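Local atomic coordinates of BspA (BspA_V) (Streptococcus agalactiae serotype III, PDB entry 5DZ8), a protein that serves as a cell wall-anchored adhesin of the antigen I/II family, this chain being its variable (V) domain. Residues Val4-Lys9 with His59-Asn64; Val76-Tyr81 with Phe98-Lys103. All coordinates share one frame; numbering follows the deposited sequence.

Interaction 1: Val4-Lys9 with His59-Asn64. With PEG (di(hydroxyethyl)ether), chain D.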
loop_
_atom_site.group_PDB
_atom_site.type_symbol
_atom_site.label_atom_id
_atom_site.label_comp_id
_atom_site.label_asym_id
_atom_site.label_seq_id
_atom_site.Cartn_x
_atom_site.Cartn_y
_atom_site.Cartn_z
ATOM N N VAL A 4 40.948 -1.530 6.168
ATOM C CA VAL A 4 39.616 -1.063 6.304
ATOM C C VAL A 4 38.603 -2.171 6.378
ATOM O O VAL A 4 38.588 -2.971 5.529
ATOM C CB VAL A 4 39.231 -0.175 5.129
ATOM C CG1 VAL A 4 37.776 0.282 5.321
ATOM C CG2 VAL A 4 40.161 1.039 5.076
ATOM N N ALA A 5 37.719 -2.142 7.375
ATOM C CA ALA A 5 36.572 -3.013 7.407
ATOM C C ALA A 5 35.323 -2.342 6.774
ATOM O O ALA A 5 34.872 -1.257 7.204
ATOM C CB ALA A 5 36.305 -3.413 8.848
ATOM N N PHE A 6 34.791 -2.992 5.744
ATOM C CA PHE A 6 33.654 -2.508 4.987
ATOM C C PHE A 6 32.442 -3.325 5.406
ATOM O O PHE A 6 32.539 -4.511 5.491
ATOM C CB PHE A 6 33.866 -2.646 3.464
ATOM C CG PHE A 6 32.582 -2.708 2.658
ATOM C CD1 PHE A 6 31.722 -1.608 2.578
ATOM C CD2 PHE A 6 32.216 -3.862 2.003
ATOM C CE1 PHE A 6 30.543 -1.653 1.832
ATOM C CE2 PHE A 6 31.037 -3.927 1.228
ATOM C CZ PHE A 6 30.189 -2.816 1.158
ATOM N N ASP A 7 31.314 -2.697 5.668
ATOM C CA ASP A 7 30.075 -3.459 5.713
ATOM C C ASP A 7 28.918 -2.734 5.111
ATOM O O ASP A 7 28.956 -1.523 4.907
ATOM C CB ASP A 7 29.722 -3.938 7.120
ATOM C CG ASP A 7 29.708 -5.516 7.228
ATOM O OD1 ASP A 7 29.153 -6.268 6.292
ATOM O OD2 ASP A 7 30.245 -5.994 8.265
ATOM N N ILE A 8 27.886 -3.511 4.789
ATOM C CA ILE A 8 26.624 -2.951 4.418
ATOM C C ILE A 8 25.540 -3.695 5.156
ATOM O O ILE A 8 25.653 -4.867 5.384
ATOM C CB ILE A 8 26.432 -2.852 2.877
ATOM C CG1 ILE A 8 25.188 -2.032 2.544
ATOM C CG2 ILE A 8 26.286 -4.218 2.245
ATOM C CD1 ILE A 8 25.047 -1.732 1.047
ATOM N N LYS A 9 24.511 -2.962 5.554
ATOM C CA LYS A 9 23.418 -3.487 6.299
ATOM C C LYS A 9 22.091 -2.751 6.029
ATOM O O LYS A 9 22.052 -1.709 5.407
ATOM C CB LYS A 9 23.762 -3.498 7.797
ATOM C CG LYS A 9 23.898 -2.186 8.490
ATOM C CD LYS A 9 25.077 -2.256 9.516
ATOM C CE LYS A 9 26.137 -1.143 9.307
ATOM N NZ LYS A 9 26.746 -1.030 7.917
ATOM N N HIS A 59 33.888 1.132 -4.458
ATOM C CA HIS A 59 34.700 1.980 -3.618
ATOM C C HIS A 59 36.194 1.714 -3.806
ATOM O O HIS A 59 36.604 0.686 -4.324
ATOM C CB HIS A 59 34.280 1.830 -2.128
ATOM C CG HIS A 59 34.393 0.436 -1.607
ATOM N ND1 HIS A 59 33.468 -0.099 -0.758
ATOM C CD2 HIS A 59 35.273 -0.548 -1.857
ATOM C CE1 HIS A 59 33.778 -1.345 -0.480
ATOM N NE2 HIS A 59 34.875 -1.647 -1.142
ATOM N N HIS A 60 37.005 2.653 -3.366
ATOM C CA HIS A 60 38.452 2.449 -3.365
ATOM C C HIS A 60 39.080 3.288 -2.241
ATOM O O HIS A 60 38.489 4.255 -1.756
ATOM C CB HIS A 60 39.074 2.736 -4.729
ATOM C CG HIS A 60 39.108 4.179 -5.093
ATOM N ND1 HIS A 60 38.027 4.836 -5.657
ATOM C CD2 HIS A 60 40.099 5.101 -4.993
ATOM C CE1 HIS A 60 38.334 6.109 -5.847
ATOM N NE2 HIS A 60 39.586 6.294 -5.445
ATOM N N TYR A 61 40.245 2.833 -1.825
ATOM C CA TYR A 61 40.917 3.306 -0.657
ATOM C C TYR A 61 42.324 3.826 -0.978
ATOM O O TYR A 61 43.084 3.126 -1.640
ATOM C CB TYR A 61 41.109 2.150 0.316
ATOM C CG TYR A 61 39.905 1.399 0.701
ATOM C CD1 TYR A 61 38.745 2.055 1.114
ATOM C CD2 TYR A 61 39.903 -0.004 0.686
ATOM C CE1 TYR A 61 37.601 1.348 1.460
ATOM C CE2 TYR A 61 38.751 -0.712 1.042
ATOM C CZ TYR A 61 37.606 -0.016 1.425
ATOM O OH TYR A 61 36.512 -0.702 1.848
ATOM N N VAL A 62 42.676 4.995 -0.439
ATOM C CA VAL A 62 44.081 5.455 -0.447
ATOM C C VAL A 62 44.725 5.472 0.965
ATOM O O VAL A 62 44.263 6.173 1.850
ATOM C CB VAL A 62 44.207 6.840 -1.121
ATOM C CG1 VAL A 62 45.667 7.308 -1.125
ATOM C CG2 VAL A 62 43.672 6.762 -2.554
ATOM N N ALA A 63 45.770 4.672 1.181
ATOM C CA ALA A 63 46.483 4.698 2.486
ATOM C C ALA A 63 47.409 5.934 2.584
ATOM O O ALA A 63 48.046 6.280 1.612
ATOM C CB ALA A 63 47.280 3.428 2.673
ATOM N N ASN A 64 47.448 6.613 3.726
ATOM C CA ASN A 64 48.435 7.694 3.957
ATOM C C ASN A 64 49.536 7.229 4.889
ATOM O O ASN A 64 49.338 6.247 5.596
ATOM C CB ASN A 64 47.761 8.924 4.548
ATOM C CG ASN A 64 46.610 9.397 3.712
ATOM O OD1 ASN A 64 46.761 9.570 2.515
ATOM N ND2 ASN A 64 45.448 9.615 4.341
HETATM C C1 PEG D . 34.082 -6.573 3.959
HETATM O O1 PEG D . 33.694 -7.891 3.456
HETATM C C2 PEG D . 35.603 -6.376 4.200
HETATM O O2 PEG D . 36.085 -4.994 4.255
HETATM C C3 PEG D . 37.422 -4.772 3.768
HETATM C C4 PEG D . 37.569 -3.541 2.835
HETATM O O4 PEG D . 36.833 -3.548 1.578
#

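Interaction 2: Val76-Tyr81 with Phe98-Lys103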
loop_
_atom_site.group_PDB
_atom_site.type_symbol
_atom_site.label_atom_id
_atom_site.label_comp_id
_atom_site.label_asym_id
_atom_site.label_seq_id
_atom_site.Cartn_x
_atom_site.Cartn_y
_atom_site.Cartn_z
ATOM N N VAL A 76 26.934 2.761 -6.130
ATOM C CA VAL A 76 26.475 1.456 -5.756
ATOM C C VAL A 76 25.595 0.866 -6.857
ATOM O O VAL A 76 24.728 1.553 -7.379
ATOM C CB VAL A 76 25.726 1.466 -4.421
ATOM C CG1 VAL A 76 24.571 2.469 -4.411
ATOM C CG2 VAL A 76 25.231 0.066 -4.096
ATOM N N THR A 77 25.856 -0.400 -7.213
ATOM C CA THR A 77 25.170 -1.000 -8.292
ATOM C C THR A 77 24.273 -2.073 -7.755
ATOM O O THR A 77 24.717 -2.883 -6.974
ATOM C CB THR A 77 26.164 -1.594 -9.306
ATOM O OG1 THR A 77 26.926 -0.525 -9.854
ATOM C CG2 THR A 77 25.407 -2.266 -10.452
ATOM N N LEU A 78 23.014 -2.074 -8.165
ATOM C CA LEU A 78 22.143 -3.206 -7.925
ATOM C C LEU A 78 22.086 -4.130 -9.155
ATOM O O LEU A 78 21.800 -3.669 -10.251
ATOM C CB LEU A 78 20.739 -2.760 -7.561
ATOM C CG LEU A 78 20.483 -1.984 -6.247
ATOM C CD1 LEU A 78 21.078 -2.623 -4.986
ATOM C CD2 LEU A 78 20.967 -0.560 -6.364
ATOM N N TYR A 79 22.293 -5.423 -8.928
ATOM C CA TYR A 79 22.282 -6.424 -9.976
ATOM C C TYR A 79 20.916 -7.060 -10.085
ATOM O O TYR A 79 20.201 -6.819 -11.051
ATOM C CB TYR A 79 23.336 -7.502 -9.720
ATOM C CG TYR A 79 24.797 -7.047 -9.730
ATOM C CD1 TYR A 79 25.235 -5.962 -10.473
ATOM C CD2 TYR A 79 25.761 -7.784 -9.038
ATOM C CE1 TYR A 79 26.567 -5.580 -10.458
ATOM C CE2 TYR A 79 27.098 -7.429 -9.045
ATOM C CZ TYR A 79 27.495 -6.324 -9.740
ATOM O OH TYR A 79 28.812 -6.017 -9.711
ATOM N N LYS A 80 20.519 -7.846 -9.092
ATOM C CA LYS A 80 19.305 -8.628 -9.229
ATOM C C LYS A 80 18.453 -8.622 -7.982
ATOM O O LYS A 80 18.956 -8.542 -6.872
ATOM C CB LYS A 80 19.648 -10.077 -9.584
ATOM C CG LYS A 80 20.187 -10.241 -10.991
ATOM C CD LYS A 80 20.290 -11.713 -11.432
ATOM C CE LYS A 80 21.108 -11.890 -12.721
ATOM N NZ LYS A 80 20.688 -10.929 -13.819
ATOM N N TYR A 81 17.162 -8.759 -8.196
ATOM C CA TYR A 81 16.245 -9.154 -7.171
ATOM C C TYR A 81 15.557 -10.451 -7.535
ATOM O O TYR A 81 14.820 -10.505 -8.518
ATOM C CB TYR A 81 15.199 -8.078 -6.896
ATOM C CG TYR A 81 14.248 -8.464 -5.768
ATOM C CD1 TYR A 81 14.700 -8.551 -4.452
ATOM C CD2 TYR A 81 12.917 -8.796 -6.031
ATOM C CE1 TYR A 81 13.848 -8.940 -3.421
ATOM C CE2 TYR A 81 12.056 -9.195 -5.008
ATOM C CZ TYR A 81 12.519 -9.257 -3.716
ATOM O OH TYR A 81 11.672 -9.644 -2.709
ATOM N N PHE A 98 7.826 -4.909 -3.444
ATOM C CA PHE A 98 9.205 -4.670 -3.146
ATOM C C PHE A 98 9.656 -3.489 -3.977
ATOM O O PHE A 98 9.403 -3.454 -5.197
ATOM C CB PHE A 98 10.055 -5.911 -3.453
ATOM C CG PHE A 98 11.490 -5.765 -3.009
ATOM C CD1 PHE A 98 11.862 -6.056 -1.704
ATOM C CD2 PHE A 98 12.436 -5.292 -3.871
ATOM C CE1 PHE A 98 13.175 -5.904 -1.283
ATOM C CE2 PHE A 98 13.743 -5.122 -3.466
ATOM C CZ PHE A 98 14.118 -5.418 -2.159
ATOM N N ARG A 99 10.303 -2.519 -3.319
ATOM C CA ARG A 99 10.837 -1.357 -4.008
ATOM C C ARG A 99 12.250 -1.049 -3.559
ATOM O O ARG A 99 12.591 -1.213 -2.415
ATOM C CB ARG A 99 10.058 -0.071 -3.785
ATOM C CG ARG A 99 8.596 -0.065 -4.144
ATOM C CD ARG A 99 8.064 1.387 -4.149
ATOM N NE ARG A 99 6.602 1.363 -4.157
ATOM C CZ ARG A 99 5.833 1.058 -3.112
ATOM N NH1 ARG A 99 6.349 0.776 -1.928
ATOM N NH2 ARG A 99 4.519 1.017 -3.248
ATOM N N VAL A 100 13.017 -0.514 -4.484
ATOM C CA VAL A 100 14.298 0.084 -4.196
ATOM C C VAL A 100 14.210 1.519 -4.644
ATOM O O VAL A 100 13.658 1.838 -5.699
ATOM C CB VAL A 100 15.444 -0.632 -4.968
ATOM C CG1 VAL A 100 16.766 -0.015 -4.676
ATOM C CG2 VAL A 100 15.442 -2.106 -4.643
ATOM N N LEU A 101 14.742 2.396 -3.815
ATOM C CA LEU A 101 14.757 3.812 -4.128
ATOM C C LEU A 101 16.108 4.376 -3.829
ATOM O O LEU A 101 16.858 3.817 -3.044
ATOM C CB LEU A 101 13.705 4.582 -3.306
ATOM C CG LEU A 101 12.301 4.023 -3.163
ATOM C CD1 LEU A 101 12.256 3.016 -2.037
ATOM C CD2 LEU A 101 11.308 5.119 -2.838
ATOM N N THR A 102 16.374 5.545 -4.390
ATOM C CA THR A 102 17.609 6.245 -4.124
ATOM C C THR A 102 17.586 6.783 -2.696
ATOM O O THR A 102 16.541 6.807 -2.051
ATOM C CB THR A 102 17.767 7.445 -5.055
ATOM O OG1 THR A 102 16.634 8.299 -4.859
ATOM C CG2 THR A 102 17.861 6.995 -6.499
ATOM N N LYS A 103 18.741 7.191 -2.202
ATOM C CA LYS A 103 18.761 8.001 -0.965
ATOM C C LYS A 103 17.762 9.131 -0.903
ATOM O O LYS A 103 17.345 9.503 0.180
ATOM C CB LYS A 103 20.024 8.773 -0.834
ATOM C CG LYS A 103 21.230 8.011 -0.502
ATOM C CD LYS A 103 22.378 8.990 -0.707
ATOM C CE LYS A 103 22.639 9.214 -2.183
ATOM N NZ LYS A 103 23.471 10.406 -2.406
#

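Interaction 1: Val4-Lys9 with His59-Asn64
V4 and F6 of strand 4-12 face H59 and Y61 of strand 47-63. The segments 4-9 and 59-63 run nearly antiparallel, at 163°, but their axes stay 10.3 Å apart, so side chains make the contact.

Two aromatic contacts carry it. The imidazole of H59 meets the F6 ring in a T-shaped, edge-to-face pair with planes at 75°. H59 CE1 points onto the centre of one F6 face and comes within 3.6 Å of F6 CG. CG anti to the backbone N (chi1 156°) carries the F6 ring across to the imidazole. V4 makes a CH-pi contact with Y61, its CB lying 4.2 Å from the ring centroid and nearly on the ring normal. V4 CG1 reaches on to the phenol end, 3.8 Å from Y61 OH.

Polar bridging between the two segments runs through a bound di(hydroxyethyl)ether (PEG), probably from the crystallisation liquor. F6 N donates to PEG O2 at 2.8 Å. Y61 OH hydrogen-bonds PEG O4 at 2.9 Å, and T29 OG1 also binds this molecule.

Both imidazole nitrogens of H59 are engaged: NE2 with P31 O in the same chain and ND1 with Y165 OH of the second subunit. These bonds probably hold the ring edge-on to F6. The Y165 ring also meets H59 and F6, so aromatic cluster and polar pairing both extend across the interface.

Interaction 2: Val76-Tyr81 with Phe98-Lys103
Y81 and F98 stack face to face across the interior of the domain. Their ring planes are only 8° apart and their centroids are 4.0 Å apart. F98 CD2 lies over the centre of the Y81 ring, and Y81 CE1 lies over the centre of the F98 ring. The overlap is therefore broad, with a small offset.

The rings are turned so that different atoms meet along the stack. At one end Y81 CD1 sits 3.7 Å from F98 CE2. At the other, Y81 OH lies 3.7 Å from F98 CD1, just beyond the rim of the phenyl ring. Both residues hold CG anti to the backbone N, which extends the rings toward each other from facing strands. H39 of strand 34-42 touches both aromatic residues. F119 also packs on Y81, and I149 on F98.

Beside the stack, L78 and V100 each point toward the opposite segment. Their approach is looser, with L78 CG 4.5 Å from V100 CG1. F35, L53, L123 and F147 pack around L78.

Between L78 and Y81 comes a classic beta bulge, where Y79 and K80 both face T54 of strand 47-63. Two residues therefore separate L78 from Y81, instead of the one between V100 and F98. The extra residue of the bulge lets L78 and Y81 point to the same side, where V100 and F98 lie across from them.

The touching parts run almost antiparallel, 176° apart, but belong to different sheets. All four touching side chains are buried. The contact is a hydrophobic seam between two beta-sheets, held by dispersion and ring stacking.

In the fold
Interaction 1 comes first along the chain, and interaction 2 opens after it closes. Their centres are about 21 Å apart, and their nearest atoms about 5 Å, without touching. They share the six-stranded antiparallel sheet, where strands 47-63 and 69-85 are neighbours. Interaction 1 joins the first and fourth strands of this sheet, 4-12 and 47-63, so the sheet must curve to bring their side chains together. Interaction 2 lies near the centre of the chain and joins strand 69-85 to strand 94-101 of the three-stranded sheet. One contact thus sits where strand 4-12 pairs with a strand of the second subunit, and the other in the hydrophobic interior of the V domain.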